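PDB 6JXG: beta-glucosidase from Chaetomella raphigera, which probably hydrolyses terminal, non-reducing beta-D-glucosyl residues to release beta-D-glucose, a step in cellulose degradation. Local coordinates for residues L61-V66 with G95-A100; D130-G135 with N669-D674; K155-N160 with T216-G221; N566-F571 with S700-R705. All coordinates share one frame; numbering follows the deposited sequence.

Interaction 1: L61-V66 with G95-A100; sequences LGIRFV and GQEAKA
I63 sits on the last turns of helix 84-100 in the TIM-barrel-type N-terminal domain of this family 3 glycoside hydrolase, touching E97 and A98 from the loop that follows strand 55-57. The two backbones come within 6.8 Å between I63 CA and A98 CA, close enough for a short aliphatic branch to span the gap. I63 places CG1 beside its backbone N (chi1 -47°), which leaves CG2 anti to that N. A second bend of the same sense (chi2 -52°) turns the terminal methyl onto the helix. G62, preceding I63 in the loop, has backbone angles at which a CB would be driven against the carbonyl O of L61. I63 CD1 lies 3.9 Å from A98 CA and 4.1 Å from A98 CB, so the methyl packs on helix backbone as much as on a side chain. The other arm of the contact is looser, with I63 CG1 4.3 Å from E97 CB. Q57, L94 and Q106 also touch I63, while A98 shares Q106 with it.

E97 has its CG beside the backbone N (chi1 -61°) and an otherwise extended chain, which carries the carboxylate past the isoleucine. Its OE2 is taken up by H322 ND1 and T70 OG1, while OE1 turns to a water. The polar link across the contact is indirect: this water accepts from I63 N at 2.9 Å and donates to E97 OE1 at 2.7 Å.

Interaction 2: D130-G135 with N669-D674; sequences DPYLNG and NLRRKD
Y132, in the first turn of helix 131-147, faces D674, in the 3-10 turn behind strand 663-671, with 8.4 Å between their CA atoms. Y132 holds CG anti to its backbone N (chi1 -177°), and the ring reaches across until CE1 is 3.4 Å from D674 OD1, which lies at the ring edge near its plane. R671 NH2 stands obliquely to the ring, the guanidinium turned 85° against it. R671 grips D674 side-on: NE donates to OD2 and NH2 to OD1, each at 2.9 Å. D674 OD2 also accepts from R671 N, from the same face as NE. R671 NH1 has a second anion, D188. Y132 OH donates to a water 2.7 Å away, which in turn donates to N669 O and D674 OD2; another water joins Y132 O to R671 NH2. Replacing D674 with an alanine would probably leave R671 without its two-pronged partner and the water fed by Y132 OH without one of its acceptors. The carboxylate thus fixes the guanidinium and probably attracts the slightly positive C-H edge of the tyrosine, joining the TIM-barrel-type and fibronectin type III-like domains through charge, ring edge and water without a direct hydrogen bond.

Interaction 3: K155-N160 with T216-G221; sequences KHFIGN and TTILKG
F157 and L219 approach from opposite directions, and the isobutyl end of L219 spreads under one face of the phenyl ring. The two methyls divide that face: CD2 lies 3.7 Å from F157 CD2, toward one side of the ring, while CD1 covers the other side. As modelled, L219 CD1 lies over the face in a CH-pi position, 3.6 Å from the ring centroid and 28° off the ring normal, though its approach to F157 CE1 is too short to be trusted. L219 also has a nearly eclipsed second torsion, so the exact position of CD1 is doubtful. On the opposite face the ring is backed by its own neighbour, with I158 CB 3.6 Å above the plane. I218 adds a lighter touch, its CG2 4.4 Å from F157 CZ and oblique to the ring.

The phenyl is sent out to the helix by a first torsion that sets CG opposite the backbone N (chi1 -176°). Around it F186 meets the ring edge-to-face, F214 lies at an inclined angle, and I197 touches both F157 and L219. With F157 cut back to an alanine, strand and helix are likely to be left with a gap between them, and the L219 methyls and the aromatic neighbours without their common surface.

The peptide bonds before H156 and I158 are both cis, so F157 stands between two unusual links at the end of its strand. A barrel strand, 151-157, packed by an aromatic side chain on an outer helix, 214-222, is the strand-to-helix layering characteristic of a TIM-barrel-type domain.

Interaction 4: N566-F571 with S700-R705; sequences NIQPRF and SSRDIR
The guanidinium of R702 carries P569 CD over the centre of one face, 3.4 Å above its plane. P569 CG leans along the same group, 3.9 Å from R702 NE, so the proline ring covers the head of the arginine from NE to CZ. I567 O and Q568 CA approach the guanidinium obliquely; the carbonyl oxygen is 3.1 Å from R702 NH2, whose salt bridge goes to D563 OD1 in helix 559-564. The Q568 amide plane is inclined 59° to the guanidinium. A second guanidinium, that of R705, has the carboxylate of D703 in plane at its edge. R705 NE donates to D703 OD1 at 2.8 Å, from above the carboxylate plane, and R705 NH2 to D703 OD2 on the syn side at 2.9 Å.

R702 reaches this place by an extended run from CG to NE, after a first torsion that puts CG beside the backbone N (chi1 -71°). At its root S700 OG accepts from R702 N (2.9 Å, an ST turn) and D703 N (2.8 Å, completing an ST motif). F562 of helix 559-564 touches both P569 and R702, and N566 ends that helix in a Schellman motif. Joining the loop after this helix, in the C-terminal family 3 domain, to the turn leading into strand 704-711, the contact is a cationic plane laid on a proline, with D563 probably balancing the charge and fixing the direction of NH2.

How the interactions relate
Interaction 1 closes first, bringing helix 84-100 back onto the loop after strand 55-57 with 28 residues between. Interaction 2 then spans 533 residues, from helix 131-147 to the end of strand 663-671, tying the N-terminal barrel-type domain to the fibronectin type III-like domain. Interaction 3 falls within that span as a 55-residue loop of the barrel; its strand 151-157 follows helix 131-147 directly. Interaction 4 crosses interaction 2, since 566-571 precedes 669-674 and 700-705 follows it; it joins the C-terminal family 3 domain to the turn leading into strand 704-711. Interactions 2 and 4, with centres 20 Å apart, thus anchor the late beta strands to both earlier domains.

Interaction 1: L61-V66 with G95-A100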
loop_
_atom_site.group_PDB
_atom_site.type_symbol
_atom_site.label_atom_id
_atom_site.label_comp_id
_atom_site.label_asym_id
_atom_site.label_seq_id
_atom_site.Cartn_x
_atom_site.Cartn_y
_atom_site.Cartn_z
ATOM N N LEU A 61 1.635 -7.650 -4.031
ATOM C CA LEU A 61 1.641 -7.129 -5.388
ATOM C C LEU A 61 1.727 -8.230 -6.427
ATOM O O LEU A 61 1.918 -7.956 -7.608
ATOM C CB LEU A 61 2.788 -6.136 -5.570
ATOM C CG LEU A 61 4.215 -6.578 -5.309
ATOM C CD1 LEU A 61 4.742 -7.687 -6.228
ATOM C CD2 LEU A 61 5.194 -5.421 -5.370
ATOM N N GLY A 62 1.616 -9.462 -5.982
ATOM C CA GLY A 62 1.694 -10.602 -6.877
ATOM C C GLY A 62 2.063 -11.852 -6.121
ATOM O O GLY A 62 2.559 -11.791 -4.962
ATOM N N ILE A 63 1.905 -12.992 -6.802
ATOM C CA ILE A 63 2.156 -14.282 -6.131
ATOM C C ILE A 63 3.657 -14.453 -6.018
ATOM O O ILE A 63 4.396 -14.358 -7.055
ATOM C CB ILE A 63 1.632 -15.458 -6.955
ATOM C CG1 ILE A 63 0.206 -15.223 -7.464
ATOM C CG2 ILE A 63 1.765 -16.749 -6.127
ATOM C CD1 ILE A 63 -0.805 -14.834 -6.409
ATOM N N ARG A 64 4.150 -14.610 -4.798
ATOM C CA ARG A 64 5.570 -14.838 -4.569
ATOM C C ARG A 64 5.981 -16.307 -4.948
ATOM O O ARG A 64 5.191 -17.243 -4.805
ATOM C CB ARG A 64 5.873 -14.564 -3.120
ATOM C CG ARG A 64 7.359 -14.439 -2.790
ATOM C CD ARG A 64 7.481 -14.212 -1.268
ATOM N NE ARG A 64 8.898 -14.197 -0.945
ATOM C CZ ARG A 64 9.406 -14.368 0.296
ATOM N NH1 ARG A 64 8.634 -14.566 1.359
ATOM N NH2 ARG A 64 10.722 -14.360 0.426
ATOM N N PHE A 65 7.174 -16.421 -5.511
ATOM C CA PHE A 65 7.901 -17.674 -5.858
ATOM C C PHE A 65 7.385 -18.335 -7.160
ATOM O O PHE A 65 8.175 -18.829 -7.978
ATOM C CB PHE A 65 7.928 -18.704 -4.691
ATOM C CG PHE A 65 8.619 -18.216 -3.431
ATOM C CD1 PHE A 65 9.977 -17.922 -3.430
ATOM C CD2 PHE A 65 7.960 -18.108 -2.233
ATOM C CE1 PHE A 65 10.641 -17.500 -2.292
ATOM C CE2 PHE A 65 8.655 -17.701 -1.075
ATOM C CZ PHE A 65 9.987 -17.408 -1.116
ATOM N N VAL A 66 6.083 -18.418 -7.330
ATOM C CA VAL A 66 5.487 -19.151 -8.440
ATOM C C VAL A 66 5.748 -18.482 -9.796
ATOM O O VAL A 66 5.674 -17.254 -9.947
ATOM C CB VAL A 66 3.977 -19.288 -8.196
ATOM C CG1 VAL A 66 3.293 -20.098 -9.268
ATOM C CG2 VAL A 66 3.718 -19.901 -6.850
ATOM N N GLY A 95 -6.313 -11.568 -6.962
ATOM C CA GLY A 95 -7.115 -12.646 -6.404
ATOM C C GLY A 95 -7.476 -13.727 -7.413
ATOM O O GLY A 95 -7.520 -14.935 -7.044
ATOM N N GLN A 96 -7.745 -13.330 -8.647
ATOM C CA GLN A 96 -7.892 -14.339 -9.737
ATOM C C GLN A 96 -6.726 -15.289 -9.898
ATOM O O GLN A 96 -6.899 -16.562 -9.989
ATOM C CB GLN A 96 -8.224 -13.670 -11.066
ATOM C CG GLN A 96 -9.646 -13.133 -11.061
ATOM C CD GLN A 96 -9.938 -12.282 -12.236
ATOM O OE1 GLN A 96 -9.028 -11.774 -12.923
ATOM N NE2 GLN A 96 -11.235 -12.095 -12.486
ATOM N N GLU A 97 -5.520 -14.721 -9.873
ATOM C CA GLU A 97 -4.333 -15.552 -9.944
ATOM C C GLU A 97 -4.187 -16.499 -8.702
ATOM O O GLU A 97 -3.793 -17.674 -8.837
ATOM C CB GLU A 97 -3.057 -14.724 -10.174
ATOM C CG GLU A 97 -3.103 -13.968 -11.481
ATOM C CD GLU A 97 -1.795 -13.373 -12.005
ATOM O OE1 GLU A 97 -0.681 -13.554 -11.436
ATOM O OE2 GLU A 97 -1.936 -12.636 -13.046
ATOM N N ALA A 98 -4.379 -15.937 -7.503
ATOM C CA ALA A 98 -4.238 -16.664 -6.254
ATOM C C ALA A 98 -5.219 -17.894 -6.296
ATOM O O ALA A 98 -4.813 -19.063 -6.060
ATOM C CB ALA A 98 -4.547 -15.740 -5.091
ATOM N N LYS A 99 -6.503 -17.641 -6.584
ATOM C CA LYS A 99 -7.486 -18.717 -6.632
ATOM C C LYS A 99 -7.091 -19.805 -7.630
ATOM O O LYS A 99 -7.208 -21.019 -7.345
ATOM C CB LYS A 99 -8.889 -18.173 -6.982
ATOM C CG LYS A 99 -9.875 -19.310 -7.305
ATOM C CD LYS A 99 -11.344 -18.944 -7.050
ATOM C CE LYS A 99 -12.266 -20.138 -7.445
ATOM N NZ LYS A 99 -13.597 -19.695 -8.043
ATOM N N ALA A 100 -6.672 -19.365 -8.815
ATOM C CA ALA A 100 -6.375 -20.297 -9.896
ATOM C C ALA A 100 -5.201 -21.239 -9.504
ATOM O O ALA A 100 -5.124 -22.363 -9.982
ATOM C CB ALA A 100 -6.106 -19.531 -11.180
HETATM O O HOH W 1 0.518 -12.429 -9.248
#

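Interaction 2: D130-G135 with N669-D674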
loop_
_atom_site.group_PDB
_atom_site.type_symbol
_atom_site.label_atom_id
_atom_site.label_comp_id
_atom_site.label_asym_id
_atom_site.label_seq_id
_atom_site.Cartn_x
_atom_site.Cartn_y
_atom_site.Cartn_z
ATOM N N ASP A 130 -1.438 8.877 4.562
ATOM C CA ASP A 130 -2.767 9.434 4.748
ATOM C C ASP A 130 -3.799 8.345 5.021
ATOM O O ASP A 130 -4.018 7.448 4.209
ATOM C CB ASP A 130 -3.242 10.203 3.530
ATOM C CG ASP A 130 -4.573 10.847 3.797
ATOM O OD1 ASP A 130 -4.544 11.899 4.518
ATOM O OD2 ASP A 130 -5.619 10.286 3.369
ATOM N N PRO A 131 -4.458 8.393 6.190
ATOM C CA PRO A 131 -5.278 7.259 6.522
ATOM C C PRO A 131 -6.508 7.122 5.631
ATOM O O PRO A 131 -7.007 5.984 5.463
ATOM C CB PRO A 131 -5.692 7.550 7.985
ATOM C CG PRO A 131 -5.559 9.023 8.168
ATOM C CD PRO A 131 -4.337 9.336 7.289
ATOM N N TYR A 132 -7.060 8.240 5.102
ATOM C CA TYR A 132 -8.267 8.170 4.286
ATOM C C TYR A 132 -7.945 7.476 2.950
ATOM O O TYR A 132 -8.681 6.547 2.498
ATOM C CB TYR A 132 -8.842 9.580 4.043
ATOM C CG TYR A 132 -10.108 9.543 3.271
ATOM C CD1 TYR A 132 -11.311 9.317 3.902
ATOM C CD2 TYR A 132 -10.115 9.657 1.894
ATOM C CE1 TYR A 132 -12.520 9.283 3.163
ATOM C CE2 TYR A 132 -11.262 9.558 1.180
ATOM C CZ TYR A 132 -12.474 9.381 1.812
ATOM O OH TYR A 132 -13.633 9.322 0.979
ATOM N N LEU A 133 -6.909 7.975 2.269
ATOM C CA LEU A 133 -6.470 7.360 1.007
ATOM C C LEU A 133 -6.132 5.907 1.207
ATOM O O LEU A 133 -6.495 5.005 0.403
ATOM C CB LEU A 133 -5.260 8.090 0.422
ATOM C CG LEU A 133 -4.623 7.573 -0.883
ATOM C CD1 LEU A 133 -5.660 7.580 -1.968
ATOM C CD2 LEU A 133 -3.451 8.436 -1.264
ATOM N N ASN A 134 -5.343 5.671 2.250
ATOM C CA ASN A 134 -4.943 4.313 2.623
ATOM C C ASN A 134 -6.150 3.377 2.803
ATOM O O ASN A 134 -6.274 2.317 2.151
ATOM C CB ASN A 134 -4.060 4.381 3.860
ATOM C CG ASN A 134 -3.291 3.106 4.132
ATOM O OD1 ASN A 134 -3.860 2.020 4.171
ATOM N ND2 ASN A 134 -1.966 3.235 4.278
ATOM N N GLY A 135 -7.089 3.808 3.617
ATOM C CA GLY A 135 -8.365 3.097 3.805
ATOM C C GLY A 135 -9.182 2.819 2.544
ATOM O O GLY A 135 -9.539 1.682 2.373
ATOM N N ASN A 669 -18.562 11.838 -1.196
ATOM C CA ASN A 669 -19.512 11.381 -0.159
ATOM C C ASN A 669 -18.829 11.144 1.182
ATOM O O ASN A 669 -17.815 10.409 1.270
ATOM C CB ASN A 669 -20.209 10.127 -0.663
ATOM C CG ASN A 669 -21.017 10.385 -1.902
ATOM O OD1 ASN A 669 -21.840 11.321 -1.941
ATOM N ND2 ASN A 669 -20.775 9.596 -2.944
ATOM N N LEU A 670 -19.339 11.815 2.206
ATOM C CA LEU A 670 -18.733 11.830 3.508
ATOM C C LEU A 670 -19.464 10.899 4.475
ATOM O O LEU A 670 -20.716 10.952 4.630
ATOM C CB LEU A 670 -18.705 13.246 4.104
ATOM C CG LEU A 670 -17.835 14.227 3.359
ATOM C CD1 LEU A 670 -18.202 15.668 3.772
ATOM C CD2 LEU A 670 -16.371 13.950 3.685
ATOM N N ARG A 671 -18.693 10.012 5.076
ATOM C CA ARG A 671 -19.218 9.149 6.129
ATOM C C ARG A 671 -19.264 9.940 7.429
ATOM O O ARG A 671 -18.498 10.875 7.622
ATOM C CB ARG A 671 -18.292 7.933 6.309
ATOM C CG ARG A 671 -18.220 6.987 5.114
ATOM C CD ARG A 671 -17.068 6.032 5.265
ATOM N NE ARG A 671 -15.781 6.758 5.328
ATOM C CZ ARG A 671 -14.626 6.126 5.429
ATOM N NH1 ARG A 671 -14.572 4.792 5.435
ATOM N NH2 ARG A 671 -13.535 6.821 5.558
ATOM N N ARG A 672 -20.092 9.544 8.362
ATOM C CA ARG A 672 -20.061 10.167 9.660
ATOM C C ARG A 672 -18.670 10.166 10.258
ATOM O O ARG A 672 -18.236 11.146 10.858
ATOM C CB ARG A 672 -21.081 9.441 10.615
ATOM C CG ARG A 672 -21.061 9.969 12.036
ATOM C CD ARG A 672 -22.373 9.759 12.875
ATOM N NE ARG A 672 -23.272 8.892 12.188
ATOM C CZ ARG A 672 -24.467 9.132 11.690
ATOM N NH1 ARG A 672 -25.157 10.228 11.850
ATOM N NH2 ARG A 672 -24.996 8.145 11.031
ATOM N N LYS A 673 -17.945 9.037 10.122
ATOM C CA LYS A 673 -16.577 8.912 10.629
ATOM C C LYS A 673 -15.645 9.965 10.047
ATOM O O LYS A 673 -14.723 10.386 10.703
ATOM C CB LYS A 673 -16.009 7.507 10.324
ATOM C CG LYS A 673 -14.792 7.214 11.163
ATOM C CD LYS A 673 -14.273 5.770 10.915
ATOM C CE LYS A 673 -13.144 5.401 11.840
ATOM N NZ LYS A 673 -12.589 4.026 11.638
ATOM N N ASP A 674 -15.896 10.367 8.819
ATOM C CA ASP A 674 -15.018 11.314 8.133
ATOM C C ASP A 674 -15.086 12.704 8.772
ATOM O O ASP A 674 -14.163 13.517 8.586
ATOM C CB ASP A 674 -15.402 11.393 6.662
ATOM C CG ASP A 674 -15.076 10.121 5.909
ATOM O OD1 ASP A 674 -14.008 9.574 6.260
ATOM O OD2 ASP A 674 -15.886 9.673 5.022
HETATM O O HOH W 2 -10.933 5.875 4.603
HETATM O O HOH W 3 -15.893 9.079 2.525
HETATM O O HOH W 4 -15.576 11.803 0.183
#

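Interaction 3: K155-N160 with T216-G221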
loop_
_atom_site.group_PDB
_atom_site.type_symbol
_atom_site.label_atom_id
_atom_site.label_comp_id
_atom_site.label_asym_id
_atom_site.label_seq_id
_atom_site.Cartn_x
_atom_site.Cartn_y
_atom_site.Cartn_z
ATOM N N LYS A 155 -2.370 -6.601 6.698
ATOM C CA LYS A 155 -1.164 -6.759 7.546
ATOM C C LYS A 155 -0.461 -5.393 7.615
ATOM O O LYS A 155 -0.662 -4.556 6.682
ATOM C CB LYS A 155 -0.266 -7.875 6.984
ATOM C CG LYS A 155 0.467 -7.602 5.685
ATOM C CD LYS A 155 1.075 -8.879 5.078
ATOM C CE LYS A 155 2.062 -8.458 4.022
ATOM N NZ LYS A 155 2.737 -9.581 3.356
ATOM N N HIS A 156 0.384 -5.113 8.593
ATOM C CA HIS A 156 0.791 -5.882 9.744
ATOM C C HIS A 156 0.289 -5.068 10.943
ATOM O O HIS A 156 0.590 -3.857 11.078
ATOM C CB HIS A 156 2.321 -5.967 9.818
ATOM C CG HIS A 156 2.967 -6.374 8.533
ATOM N ND1 HIS A 156 3.208 -5.482 7.506
ATOM C CD2 HIS A 156 3.380 -7.582 8.088
ATOM C CE1 HIS A 156 3.784 -6.125 6.501
ATOM N NE2 HIS A 156 3.924 -7.390 6.846
ATOM N N PHE A 157 -0.579 -5.684 11.727
ATOM C CA PHE A 157 -1.222 -5.032 12.837
ATOM C C PHE A 157 -0.306 -5.120 14.107
ATOM O O PHE A 157 -0.165 -6.199 14.669
ATOM C CB PHE A 157 -2.561 -5.736 13.157
ATOM C CG PHE A 157 -3.360 -5.037 14.258
ATOM C CD1 PHE A 157 -4.141 -3.967 13.943
ATOM C CD2 PHE A 157 -3.265 -5.451 15.623
ATOM C CE1 PHE A 157 -4.901 -3.291 14.944
ATOM C CE2 PHE A 157 -4.001 -4.792 16.619
ATOM C CZ PHE A 157 -4.802 -3.693 16.260
ATOM N N ILE A 158 0.307 -4.038 14.586
ATOM C CA ILE A 158 0.194 -2.685 14.129
ATOM C C ILE A 158 1.450 -1.945 14.700
ATOM O O ILE A 158 2.092 -2.423 15.651
ATOM C CB ILE A 158 -1.153 -2.042 14.665
ATOM C CG1 ILE A 158 -1.465 -0.738 13.919
ATOM C CG2 ILE A 158 -1.093 -1.884 16.191
ATOM C CD1 ILE A 158 -2.903 -0.234 14.010
ATOM N N GLY A 159 1.731 -0.743 14.199
ATOM C CA GLY A 159 2.890 0.034 14.647
ATOM C C GLY A 159 4.234 -0.450 14.174
ATOM O O GLY A 159 5.253 -0.072 14.755
ATOM N N ASN A 160 4.281 -1.263 13.103
ATOM C CA ASN A 160 5.578 -1.711 12.510
ATOM C C ASN A 160 5.978 -0.703 11.446
ATOM O O ASN A 160 5.902 -0.938 10.251
ATOM C CB ASN A 160 5.390 -3.106 11.977
ATOM C CG ASN A 160 6.596 -3.672 11.284
ATOM O OD1 ASN A 160 7.762 -3.281 11.565
ATOM N ND2 ASN A 160 6.342 -4.620 10.419
ATOM N N THR A 216 -7.816 -8.949 20.853
ATOM C CA THR A 216 -9.175 -9.203 21.278
ATOM C C THR A 216 -9.954 -7.905 21.526
ATOM O O THR A 216 -11.099 -7.786 21.108
ATOM C CB THR A 216 -9.120 -10.056 22.528
ATOM O OG1 THR A 216 -8.642 -11.334 22.133
ATOM C CG2 THR A 216 -10.490 -10.209 23.249
ATOM N N THR A 217 -9.341 -6.945 22.252
ATOM C CA THR A 217 -10.103 -5.737 22.688
ATOM C C THR A 217 -10.324 -4.724 21.562
ATOM O O THR A 217 -11.387 -4.107 21.458
ATOM C CB THR A 217 -9.429 -5.061 23.884
ATOM O OG1 THR A 217 -8.109 -4.639 23.528
ATOM C CG2 THR A 217 -9.353 -6.047 25.046
ATOM N N ILE A 218 -9.343 -4.567 20.662
ATOM C CA ILE A 218 -9.500 -3.616 19.560
ATOM C C ILE A 218 -10.061 -4.294 18.305
ATOM O O ILE A 218 -11.140 -3.945 17.839
ATOM C CB ILE A 218 -8.190 -2.926 19.212
ATOM C CG1 ILE A 218 -7.566 -2.227 20.450
ATOM C CG2 ILE A 218 -8.398 -1.991 18.030
ATOM C CD1 ILE A 218 -8.513 -1.275 21.169
ATOM N N LEU A 219 -9.335 -5.275 17.738
ATOM C CA LEU A 219 -9.793 -5.880 16.479
ATOM C C LEU A 219 -11.160 -6.580 16.676
ATOM O O LEU A 219 -12.141 -6.284 15.942
ATOM C CB LEU A 219 -8.773 -6.908 15.985
ATOM C CG LEU A 219 -7.615 -6.459 15.061
ATOM C CD1 LEU A 219 -7.520 -5.036 14.614
ATOM C CD2 LEU A 219 -6.349 -7.341 15.083
ATOM N N LYS A 220 -11.203 -7.528 17.606
ATOM C CA LYS A 220 -12.414 -8.332 17.765
ATOM C C LYS A 220 -13.514 -7.679 18.597
ATOM O O LYS A 220 -14.689 -8.074 18.452
ATOM C CB LYS A 220 -12.044 -9.695 18.339
ATOM C CG LYS A 220 -11.025 -10.425 17.450
ATOM C CD LYS A 220 -10.545 -11.746 17.972
ATOM C CE LYS A 220 -9.789 -12.529 16.905
ATOM N NZ LYS A 220 -9.293 -13.787 17.470
ATOM N N GLY A 221 -13.138 -6.730 19.464
ATOM C CA GLY A 221 -14.112 -6.015 20.353
ATOM C C GLY A 221 -14.608 -4.726 19.688
ATOM O O GLY A 221 -15.696 -4.705 19.106
#

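Interaction 4: N566-F571 with S700-R705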
loop_
_atom_site.group_PDB
_atom_site.type_symbol
_atom_site.label_atom_id
_atom_site.label_comp_id
_atom_site.label_asym_id
_atom_site.label_seq_id
_atom_site.Cartn_x
_atom_site.Cartn_y
_atom_site.Cartn_z
ATOM N N ASN A 566 3.639 24.922 9.698
ATOM C CA ASN A 566 3.877 25.905 8.709
ATOM C C ASN A 566 5.197 25.740 7.977
ATOM O O ASN A 566 5.881 26.720 7.808
ATOM C CB ASN A 566 3.792 27.294 9.386
ATOM C CG ASN A 566 2.397 27.539 9.940
ATOM O OD1 ASN A 566 2.148 27.347 11.103
ATOM N ND2 ASN A 566 1.466 27.862 9.044
ATOM N N ILE A 567 5.532 24.510 7.542
ATOM C CA ILE A 567 6.754 24.245 6.799
ATOM C C ILE A 567 6.360 24.080 5.357
ATOM O O ILE A 567 5.447 23.298 5.077
ATOM C CB ILE A 567 7.453 22.941 7.294
ATOM C CG1 ILE A 567 7.916 23.103 8.724
ATOM C CG2 ILE A 567 8.610 22.631 6.353
ATOM C CD1 ILE A 567 8.306 21.848 9.496
ATOM N N GLN A 568 6.979 24.836 4.450
ATOM C CA GLN A 568 6.703 24.691 3.049
ATOM C C GLN A 568 7.450 23.443 2.508
ATOM O O GLN A 568 8.677 23.365 2.575
ATOM C CB GLN A 568 7.131 25.924 2.210
ATOM C CG GLN A 568 6.215 27.137 2.305
ATOM C CD GLN A 568 6.860 28.236 3.140
ATOM O OE1 GLN A 568 7.971 28.686 2.833
ATOM N NE2 GLN A 568 6.177 28.663 4.218
ATOM N N PRO A 569 6.693 22.518 1.904
ATOM C CA PRO A 569 7.360 21.384 1.322
ATOM C C PRO A 569 7.857 21.828 -0.008
ATOM O O PRO A 569 7.463 22.928 -0.469
ATOM C CB PRO A 569 6.204 20.340 1.191
ATOM C CG PRO A 569 4.902 21.087 1.284
ATOM C CD PRO A 569 5.223 22.453 1.828
ATOM N N ARG A 570 8.608 20.969 -0.702
ATOM C CA ARG A 570 8.946 21.256 -2.081
ATOM C C ARG A 570 7.785 20.875 -2.972
ATOM O O ARG A 570 7.318 21.690 -3.759
ATOM C CB ARG A 570 10.214 20.574 -2.474
ATOM C CG ARG A 570 10.514 20.635 -3.952
ATOM C CD ARG A 570 10.578 22.114 -4.442
ATOM N NE ARG A 570 11.704 22.794 -3.841
ATOM C CZ ARG A 570 11.812 24.115 -3.695
ATOM N NH1 ARG A 570 10.866 24.938 -4.105
ATOM N NH2 ARG A 570 12.882 24.622 -3.118
ATOM N N PHE A 571 7.308 19.635 -2.854
ATOM C CA PHE A 571 6.089 19.202 -3.531
ATOM C C PHE A 571 5.200 18.576 -2.444
ATOM O O PHE A 571 5.644 17.652 -1.736
ATOM C CB PHE A 571 6.418 18.201 -4.608
ATOM C CG PHE A 571 7.398 18.728 -5.641
ATOM C CD1 PHE A 571 7.034 19.786 -6.445
ATOM C CD2 PHE A 571 8.632 18.124 -5.809
ATOM C CE1 PHE A 571 7.935 20.287 -7.432
ATOM C CE2 PHE A 571 9.504 18.594 -6.787
ATOM C CZ PHE A 571 9.151 19.688 -7.577
ATOM N N SER A 700 -4.543 19.681 -4.734
ATOM C CA SER A 700 -3.506 19.177 -3.855
ATOM C C SER A 700 -3.853 19.614 -2.433
ATOM O O SER A 700 -4.824 20.336 -2.243
ATOM C CB SER A 700 -2.077 19.644 -4.238
ATOM O OG SER A 700 -1.773 20.852 -3.630
ATOM N N SER A 701 -3.104 19.117 -1.437
ATOM C CA SER A 701 -3.214 19.614 -0.087
ATOM C C SER A 701 -2.903 21.082 0.075
ATOM O O SER A 701 -3.191 21.621 1.134
ATOM C CB SER A 701 -2.323 18.851 0.948
ATOM O OG SER A 701 -0.930 18.957 0.728
ATOM N N ARG A 702 -2.270 21.717 -0.873
ATOM C CA ARG A 702 -1.992 23.147 -0.818
ATOM C C ARG A 702 -2.564 23.971 -1.964
ATOM O O ARG A 702 -2.693 25.186 -1.768
ATOM C CB ARG A 702 -0.463 23.398 -0.683
ATOM C CG ARG A 702 -0.026 22.988 0.717
ATOM C CD ARG A 702 1.352 23.438 1.081
ATOM N NE ARG A 702 1.661 22.918 2.395
ATOM C CZ ARG A 702 2.350 23.579 3.337
ATOM N NH1 ARG A 702 2.934 24.812 3.113
ATOM N NH2 ARG A 702 2.464 23.013 4.467
ATOM N N ASP A 703 -2.926 23.353 -3.109
ATOM C CA ASP A 703 -3.566 24.080 -4.229
ATOM C C ASP A 703 -5.113 24.056 -4.103
ATOM O O ASP A 703 -5.852 23.316 -4.793
ATOM C CB ASP A 703 -3.050 23.515 -5.519
ATOM C CG ASP A 703 -3.488 24.266 -6.733
ATOM O OD1 ASP A 703 -4.067 25.353 -6.563
ATOM O OD2 ASP A 703 -3.261 23.813 -7.882
ATOM N N ILE A 704 -5.560 24.795 -3.102
ATOM C CA ILE A 704 -6.928 24.848 -2.735
ATOM C C ILE A 704 -7.607 25.930 -3.572
ATOM O O ILE A 704 -7.204 27.116 -3.576
ATOM C CB ILE A 704 -7.094 25.147 -1.248
ATOM C CG1 ILE A 704 -6.475 24.019 -0.379
ATOM C CG2 ILE A 704 -8.576 25.291 -0.945
ATOM C CD1 ILE A 704 -7.038 22.629 -0.644
ATOM N N ARG A 705 -8.650 25.513 -4.268
ATOM C CA ARG A 705 -9.298 26.357 -5.201
ATOM C C ARG A 705 -10.664 26.819 -4.697
ATOM O O ARG A 705 -11.132 27.823 -5.170
ATOM C CB ARG A 705 -9.523 25.631 -6.512
ATOM C CG ARG A 705 -8.243 25.052 -7.078
ATOM C CD ARG A 705 -7.335 26.114 -7.679
ATOM N NE ARG A 705 -6.234 25.415 -8.337
ATOM C CZ ARG A 705 -6.251 24.945 -9.581
ATOM N NH1 ARG A 705 -7.243 25.201 -10.428
ATOM N NH2 ARG A 705 -5.207 24.284 -10.029
#